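Local coordinates for response regulator receiver domain protein (CheY-like) (Methylobacillus flagellatus KT, PDB 3I42), which probably acts as a phosphoacceptor receiver domain of a two-component signalling pathway, although its own function has not been established, at residues Asp38-Met43 with Arg70-Glu75; Val51-Asn56 with Leu63-Gln68; Glu24-Gln29 with Ala110-Ile115. All coordinates share one frame; numbering follows the deposited sequence.

Contact 1 of 3, residues Asp38-Met43 with Arg70-Glu75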
# COMPACT_ATOMS: atom_id res chain seq x y z
N ASP A 38 23.42 9.08 -3.02
CA ASP A 38 23.26 10.47 -2.62
C ASP A 38 22.06 10.66 -1.71
O ASP A 38 22.12 11.44 -0.75
CB ASP A 38 23.22 11.38 -3.84
CG ASP A 38 24.60 11.66 -4.41
OD1 ASP A 38 25.61 11.11 -3.87
OD2 ASP A 38 24.71 12.43 -5.38
N ALA A 39 21.00 9.89 -1.99
CA ALA A 39 19.80 9.87 -1.14
C ALA A 39 20.11 9.45 0.31
O ALA A 39 19.69 10.12 1.27
CB ALA A 39 18.72 8.98 -1.72
N LEU A 40 20.81 8.33 0.45
CA LEU A 40 21.34 7.90 1.76
C LEU A 40 22.16 8.98 2.43
O LEU A 40 21.90 9.29 3.57
CB LEU A 40 22.17 6.62 1.62
CG LEU A 40 21.25 5.41 1.46
CD1 LEU A 40 21.98 4.26 0.76
CD2 LEU A 40 20.68 4.97 2.79
N HIS A 41 23.12 9.58 1.73
CA HIS A 41 23.87 10.71 2.33
C HIS A 41 22.98 11.88 2.70
O HIS A 41 23.17 12.47 3.77
CB HIS A 41 25.01 11.19 1.43
CG HIS A 41 26.11 10.18 1.28
ND1 HIS A 41 26.49 9.67 0.05
CD2 HIS A 41 26.89 9.56 2.20
CE1 HIS A 41 27.47 8.79 0.23
NE2 HIS A 41 27.72 8.70 1.52
N ALA A 42 21.99 12.20 1.84
CA ALA A 42 21.05 13.31 2.12
C ALA A 42 20.17 13.03 3.33
O ALA A 42 19.92 13.91 4.16
CB ALA A 42 20.20 13.64 0.89
N MET A 43 19.69 11.80 3.44
CA MET A 43 18.78 11.46 4.54
C MET A 43 19.50 11.28 5.87
O MET A 43 18.88 11.35 6.93
CB MET A 43 17.98 10.22 4.18
CG MET A 43 16.95 10.52 3.14
SD MET A 43 15.32 10.19 3.71
CE MET A 43 15.28 10.78 5.40
N ARG A 70 14.32 3.69 5.15
CA ARG A 70 13.50 3.39 6.32
C ARG A 70 14.31 2.94 7.53
O ARG A 70 13.90 3.15 8.68
CB ARG A 70 12.48 2.31 6.00
CG ARG A 70 11.26 2.81 5.24
CD ARG A 70 10.13 1.78 5.30
NE ARG A 70 8.96 2.23 4.55
CZ ARG A 70 8.11 3.17 4.97
NH1 ARG A 70 8.29 3.78 6.15
NH2 ARG A 70 7.10 3.51 4.19
N ALA A 71 15.45 2.28 7.27
CA ALA A 71 16.28 1.73 8.34
C ALA A 71 17.28 2.75 8.89
O ALA A 71 17.91 2.49 9.89
CB ALA A 71 17.00 0.44 7.87
N LEU A 72 17.43 3.89 8.24
CA LEU A 72 18.26 4.95 8.79
C LEU A 72 17.67 5.49 10.10
O LEU A 72 16.45 5.43 10.30
CB LEU A 72 18.42 6.09 7.81
CG LEU A 72 19.43 5.88 6.70
CD1 LEU A 72 19.24 6.96 5.64
CD2 LEU A 72 20.83 5.94 7.27
N PRO A 73 18.54 6.00 11.00
CA PRO A 73 17.97 6.59 12.21
C PRO A 73 17.43 7.96 11.85
O PRO A 73 18.18 8.86 11.42
CB PRO A 73 19.17 6.70 13.16
CG PRO A 73 20.38 6.22 12.40
CD PRO A 73 20.00 6.19 10.95
N MET A 74 16.11 8.09 12.00
CA MET A 74 15.41 9.31 11.74
C MET A 74 14.77 9.77 13.04
O MET A 74 14.09 8.99 13.73
CB MET A 74 14.32 9.08 10.69
CG MET A 74 14.80 9.17 9.25
SD MET A 74 13.50 8.61 8.11
CE MET A 74 13.53 6.82 8.40
N GLU A 75 15.01 11.04 13.36
CA GLU A 75 14.31 11.76 14.43
C GLU A 75 12.79 11.58 14.28
O GLU A 75 12.13 11.05 15.18
CB GLU A 75 14.73 13.24 14.37
CG GLU A 75 15.05 13.88 15.72
CD GLU A 75 13.83 14.53 16.37
OE1 GLU A 75 12.79 13.83 16.58
OE2 GLU A 75 13.90 15.75 16.69
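Both Leu-40 and Leu-72 set CG anti to the carbonyl carbon, at chi1 -76° and -79°, and their methyl ends meet in the seam between helix 36-45 and the chain leaving helix 62-71. There Leu-72 CD1 touches two residues of the helix. It lies 3.8 Å from Leu-40 CD2, the two side chains crossing obliquely, and 3.8 Å from Met-43 CB. One methyl therefore packs against residues three apart in sequence, about one helical turn. Leu-40 reaches this place with its end, while Met-43 starts toward the other segment from its CB.

Met-43 makes a second contact further out. Its chain bends at chi2 (-119°) and chi3, and the methyl CE comes 3.9 Å from Met-74 SD. Met-74 also bends at its last torsion, and its sulfur is the atom that does the touching. All these contacts are apolar packing.

Met-43 is buried, and its side chain also touches Leu-7 of strand 4-9 and Leu-69 of helix 62-71. Leu-40 extends the same seam onto Gln-68 and Leu-69. Helices 36-45 and 62-71 thus pack beside each other, with the chain after the second helix closing the end of the seam. This is the side-by-side helix packing of the CheY-like receiver fold, an alternating alpha/beta domain built on a parallel sheet.

Contact 2 of 3, residues Val51-Asn56 with Leu63-Gln68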
# COMPACT_ATOMS: atom_id res chain seq x y z
N VAL A 51 9.61 11.78 0.79
CA VAL A 51 10.71 11.39 -0.08
C VAL A 51 10.09 10.73 -1.31
O VAL A 51 9.33 9.76 -1.19
CB VAL A 51 11.69 10.42 0.66
CG1 VAL A 51 12.81 9.93 -0.27
CG2 VAL A 51 12.28 11.08 1.92
N PHE A 52 10.41 11.27 -2.49
CA PHE A 52 9.85 10.74 -3.76
C PHE A 52 10.91 9.97 -4.47
O PHE A 52 11.95 10.53 -4.80
CB PHE A 52 9.32 11.85 -4.69
CG PHE A 52 8.22 12.66 -4.07
CD1 PHE A 52 6.89 12.37 -4.34
CD2 PHE A 52 8.53 13.72 -3.22
CE1 PHE A 52 5.87 13.09 -3.77
CE2 PHE A 52 7.52 14.47 -2.62
CZ PHE A 52 6.18 14.15 -2.89
N ILE A 53 10.65 8.68 -4.69
CA ILE A 53 11.68 7.79 -5.24
C ILE A 53 11.25 7.22 -6.59
O ILE A 53 10.27 6.49 -6.66
CB ILE A 53 12.01 6.62 -4.27
CG1 ILE A 53 12.61 7.14 -2.97
CG2 ILE A 53 13.02 5.65 -4.89
CD1 ILE A 53 12.40 6.21 -1.79
N ASP A 54 11.99 7.56 -7.64
CA ASP A 54 11.86 6.89 -8.91
C ASP A 54 12.19 5.42 -8.74
O ASP A 54 13.14 5.07 -8.04
CB ASP A 54 12.78 7.54 -9.94
CG ASP A 54 12.38 7.21 -11.39
OD1 ASP A 54 12.31 6.01 -11.76
OD2 ASP A 54 12.13 8.17 -12.15
N LEU A 55 11.41 4.55 -9.35
CA LEU A 55 11.62 3.13 -9.10
C LEU A 55 12.79 2.59 -9.93
O LEU A 55 13.25 1.46 -9.68
CB LEU A 55 10.34 2.32 -9.33
CG LEU A 55 9.20 2.55 -8.34
CD1 LEU A 55 8.07 1.55 -8.60
CD2 LEU A 55 9.63 2.45 -6.89
N ASN A 56 13.27 3.40 -10.88
CA ASN A 56 14.37 3.06 -11.78
C ASN A 56 15.52 3.99 -11.52
O ASN A 56 15.49 5.12 -11.94
CB ASN A 56 13.95 3.32 -13.23
CG ASN A 56 13.04 2.24 -13.80
OD1 ASN A 56 13.22 1.05 -13.53
ND2 ASN A 56 12.06 2.67 -14.62
N LEU A 63 12.76 0.16 -4.88
CA LEU A 63 12.39 -0.73 -3.78
C LEU A 63 13.55 -1.06 -2.82
O LEU A 63 13.39 -0.97 -1.61
CB LEU A 63 11.76 -2.02 -4.31
CG LEU A 63 11.40 -2.93 -3.11
CD1 LEU A 63 10.06 -2.51 -2.51
CD2 LEU A 63 11.41 -4.44 -3.48
N ALA A 64 14.71 -1.44 -3.35
CA ALA A 64 15.85 -1.71 -2.49
C ALA A 64 16.25 -0.41 -1.77
O ALA A 64 16.66 -0.43 -0.62
CB ALA A 64 17.02 -2.27 -3.31
N LEU A 65 16.11 0.74 -2.43
CA LEU A 65 16.46 2.00 -1.75
C LEU A 65 15.53 2.34 -0.59
O LEU A 65 15.99 2.79 0.46
CB LEU A 65 16.55 3.18 -2.73
CG LEU A 65 16.92 4.51 -2.08
CD1 LEU A 65 18.35 4.49 -1.48
CD2 LEU A 65 16.83 5.62 -3.10
N VAL A 66 14.22 2.17 -0.74
CA VAL A 66 13.32 2.60 0.33
C VAL A 66 13.53 1.74 1.61
O VAL A 66 13.45 2.25 2.72
CB VAL A 66 11.84 2.62 -0.11
CG1 VAL A 66 11.32 1.25 -0.26
CG2 VAL A 66 10.98 3.40 0.91
N LYS A 67 13.86 0.47 1.43
CA LYS A 67 14.22 -0.40 2.56
C LYS A 67 15.41 0.12 3.32
O LYS A 67 15.41 0.06 4.54
CB LYS A 67 14.54 -1.81 2.10
CG LYS A 67 13.39 -2.56 1.56
CD LYS A 67 13.87 -3.94 1.08
CE LYS A 67 12.70 -4.75 0.56
NZ LYS A 67 13.15 -5.61 -0.59
N GLN A 68 16.43 0.64 2.61
CA GLN A 68 17.59 1.27 3.29
C GLN A 68 17.24 2.54 4.03
O GLN A 68 17.64 2.74 5.18
CB GLN A 68 18.76 1.61 2.34
CG GLN A 68 19.13 0.62 1.21
CD GLN A 68 19.23 -0.83 1.66
OE1 GLN A 68 19.98 -1.14 2.58
NE2 GLN A 68 18.49 -1.74 0.99
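Ile-53 on strand 50-54 faces Val-66 on helix 62-71 with their CA atoms 7.8 Å apart, and Leu-55 and Leu-63 come closer, at 6.6 Å between CA atoms. Ile-53 sends its two branches to different residues: CG1 stands anti to the carbonyl carbon (chi1 -63°) and leads to Val-66, while CG2, anti to the backbone N, faces Leu-65. CD1 lies 4.0 Å from Val-66 CB and also touches Val-66 CG2, the two side chains crossing at about a right angle. CG2 is 4.2 Å from Leu-65 CD2. Further along, Leu-55 brings CD2 near the backbone N of Leu-63, at 4.4 Å.

Val-66 also packs on Phe-80 and Phe-99, and Leu-65 on Ala-39 of helix 36-45.

Asp-54 takes no part in this packing. Its OD1 accepts from Asn-56 N at 2.9 Å through the anti lone pair, with an N-H...O angle of 160°, and forms an Asx turn. Its OD2 makes a salt bridge with Lys-105 and lies close to Glu-10. The turn and the lysine probably help to hold the carboxylate at the strand end. Asp-54 is the predicted phosphoacceptor, unmodified here. The contact joins the first strand and the helix of a beta-alpha-beta unit, with the probable phosphorylation site of a receiver domain between Ile-53 and Leu-55 in the chain.

Contact 3 of 3, residues Glu24-Gln29 with Ala110-Ile115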
# COMPACT_ATOMS: atom_id res chain seq x y z
N GLU A 24 7.24 22.95 -5.22
CA GLU A 24 7.35 24.32 -4.74
C GLU A 24 6.09 25.16 -5.00
O GLU A 24 5.62 25.88 -4.13
CB GLU A 24 8.57 24.98 -5.36
CG GLU A 24 9.85 24.48 -4.74
CD GLU A 24 11.09 25.10 -5.38
OE1 GLU A 24 11.00 25.56 -6.55
OE2 GLU A 24 12.15 25.12 -4.71
N MET A 25 5.51 25.02 -6.18
CA MET A 25 4.23 25.66 -6.46
C MET A 25 3.14 25.23 -5.48
O MET A 25 2.16 25.94 -5.28
CB MET A 25 3.78 25.34 -7.87
CG MET A 25 4.38 26.22 -8.96
SD MET A 25 3.57 25.82 -10.52
CE MET A 25 1.94 25.54 -9.94
N LEU A 26 3.29 24.05 -4.88
CA LEU A 26 2.27 23.54 -3.96
C LEU A 26 2.64 23.82 -2.52
O LEU A 26 1.92 23.40 -1.63
CB LEU A 26 2.02 22.05 -4.18
CG LEU A 26 1.16 21.63 -5.38
CD1 LEU A 26 1.49 20.17 -5.82
CD2 LEU A 26 -0.33 21.78 -5.08
N GLY A 27 3.75 24.51 -2.30
CA GLY A 27 4.15 24.96 -0.95
C GLY A 27 5.17 24.13 -0.16
O GLY A 27 5.22 24.19 1.08
N PHE A 28 5.97 23.35 -0.89
CA PHE A 28 7.02 22.52 -0.29
C PHE A 28 8.34 23.17 -0.56
O PHE A 28 8.50 23.85 -1.56
CB PHE A 28 7.01 21.14 -0.94
CG PHE A 28 6.11 20.19 -0.25
CD1 PHE A 28 4.79 20.56 0.07
CD2 PHE A 28 6.57 18.93 0.12
CE1 PHE A 28 3.93 19.66 0.75
CE2 PHE A 28 5.74 18.03 0.78
CZ PHE A 28 4.42 18.38 1.11
N GLN A 29 9.30 22.97 0.33
CA GLN A 29 10.69 23.15 -0.07
C GLN A 29 11.20 21.77 -0.50
O GLN A 29 10.90 20.78 0.16
CB GLN A 29 11.55 23.70 1.07
CG GLN A 29 12.87 24.32 0.58
CD GLN A 29 14.07 23.95 1.46
OE1 GLN A 29 14.18 24.38 2.62
NE2 GLN A 29 15.00 23.16 0.89
N ALA A 110 -2.00 17.83 -9.99
CA ALA A 110 -3.27 17.24 -9.56
C ALA A 110 -3.06 15.92 -8.84
O ALA A 110 -3.81 15.56 -7.93
CB ALA A 110 -4.19 17.00 -10.76
N SER A 111 -2.06 15.18 -9.29
CA SER A 111 -1.79 13.88 -8.69
C SER A 111 -0.99 14.07 -7.40
O SER A 111 -1.18 13.34 -6.42
CB SER A 111 -1.10 12.97 -9.72
OG SER A 111 0.09 13.56 -10.20
N LEU A 112 -0.13 15.11 -7.39
CA LEU A 112 0.64 15.48 -6.20
C LEU A 112 -0.16 16.06 -5.06
O LEU A 112 0.08 15.73 -3.90
CB LEU A 112 1.76 16.49 -6.54
CG LEU A 112 3.07 15.96 -7.10
CD1 LEU A 112 3.94 17.15 -7.47
CD2 LEU A 112 3.76 15.07 -6.06
N GLU A 113 -1.11 16.91 -5.38
CA GLU A 113 -1.85 17.63 -4.35
C GLU A 113 -2.46 16.73 -3.22
O GLU A 113 -2.25 17.03 -2.05
CB GLU A 113 -2.84 18.63 -4.98
CG GLU A 113 -3.55 19.52 -3.97
CD GLU A 113 -4.84 18.89 -3.47
OE1 GLU A 113 -5.46 18.13 -4.24
OE2 GLU A 113 -5.22 19.16 -2.30
N PRO A 114 -3.19 15.64 -3.55
CA PRO A 114 -3.73 14.82 -2.44
C PRO A 114 -2.65 14.18 -1.53
O PRO A 114 -2.87 14.04 -0.33
CB PRO A 114 -4.53 13.71 -3.14
CG PRO A 114 -4.13 13.74 -4.56
CD PRO A 114 -3.58 15.10 -4.87
N ILE A 115 -1.50 13.83 -2.10
CA ILE A 115 -0.38 13.31 -1.32
C ILE A 115 0.11 14.35 -0.33
O ILE A 115 0.32 14.06 0.85
CB ILE A 115 0.82 12.89 -2.23
CG1 ILE A 115 0.41 11.74 -3.16
CG2 ILE A 115 2.01 12.50 -1.37
CD1 ILE A 115 1.48 11.32 -4.14
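Leu-26 carries this contact, and its side chain can be followed outward. CB points toward helix 109-119. CG stands anti to the carbonyl carbon, beside the backbone N (chi1 -77°), and from there the two methyls part. CD1 lies 3.8 Å from Leu-112 CB and also comes near the backbone N of Glu-113, at 4.2 Å. CD2 takes the neighbouring place, 4.0 Å from Glu-113 CB and 4.1 Å from Glu-113 CG. The fork of the leucine is thus set against two consecutive residues of the helix.

Leu-26 lies aslant over Leu-112 and crosses Glu-113 at about a right angle. Glu-113 meets the leucine with CB and CG; its chain bends at chi2 (-89°), and the carboxylate lies farther off. Cut back to an alanine, this position would probably leave Leu-112 CB and the CB and CG of Glu-113 without their apolar partner and open a gap between the two segments.

The backbone just after Leu-26 is turned by Gly-27. Helix 13-25 closes with a Schellman motif: Gly-27 has positive phi, and two bonds run back into the last turn, one of them from Gly-27 N to Glu-24 O at 3.0 Å. The backbone angles of Gly-27 suit a residue without a CB.

Leu-26 also touches Ile-109 and Leu-116 of helix 109-119. Leu-112 packs inward on Phe-19, Leu-22 and Leu-23 of helix 13-25 and on Leu-103 of strand 101-104. The contact therefore lies where helix 13-25 gives way to strand 28-33, with helix 109-119 packed alongside.

Contacts 1 and 2 share helix 62-71, and their centres are 12 Å apart. They touch directly: Met-43 SD lies 3.6 Å from Val-51 CG2, and Leu-40 CD2 lies 3.9 Å from Gln-68 CB. Contact 3 lies across the chain's centre from both. Its centre is about 22 Å from that of contact 1, and their nearest atoms are about 11 Å apart. It meets contact 2 through Phe-52 CE1 and Leu-112 CD2, at 3.7 Å. Strand 50-54 therefore links the packing on either side of the sheet. Only contact 2 includes Asp-54, the predicted phosphorylation site; contacts 1 and 3 are structural packing.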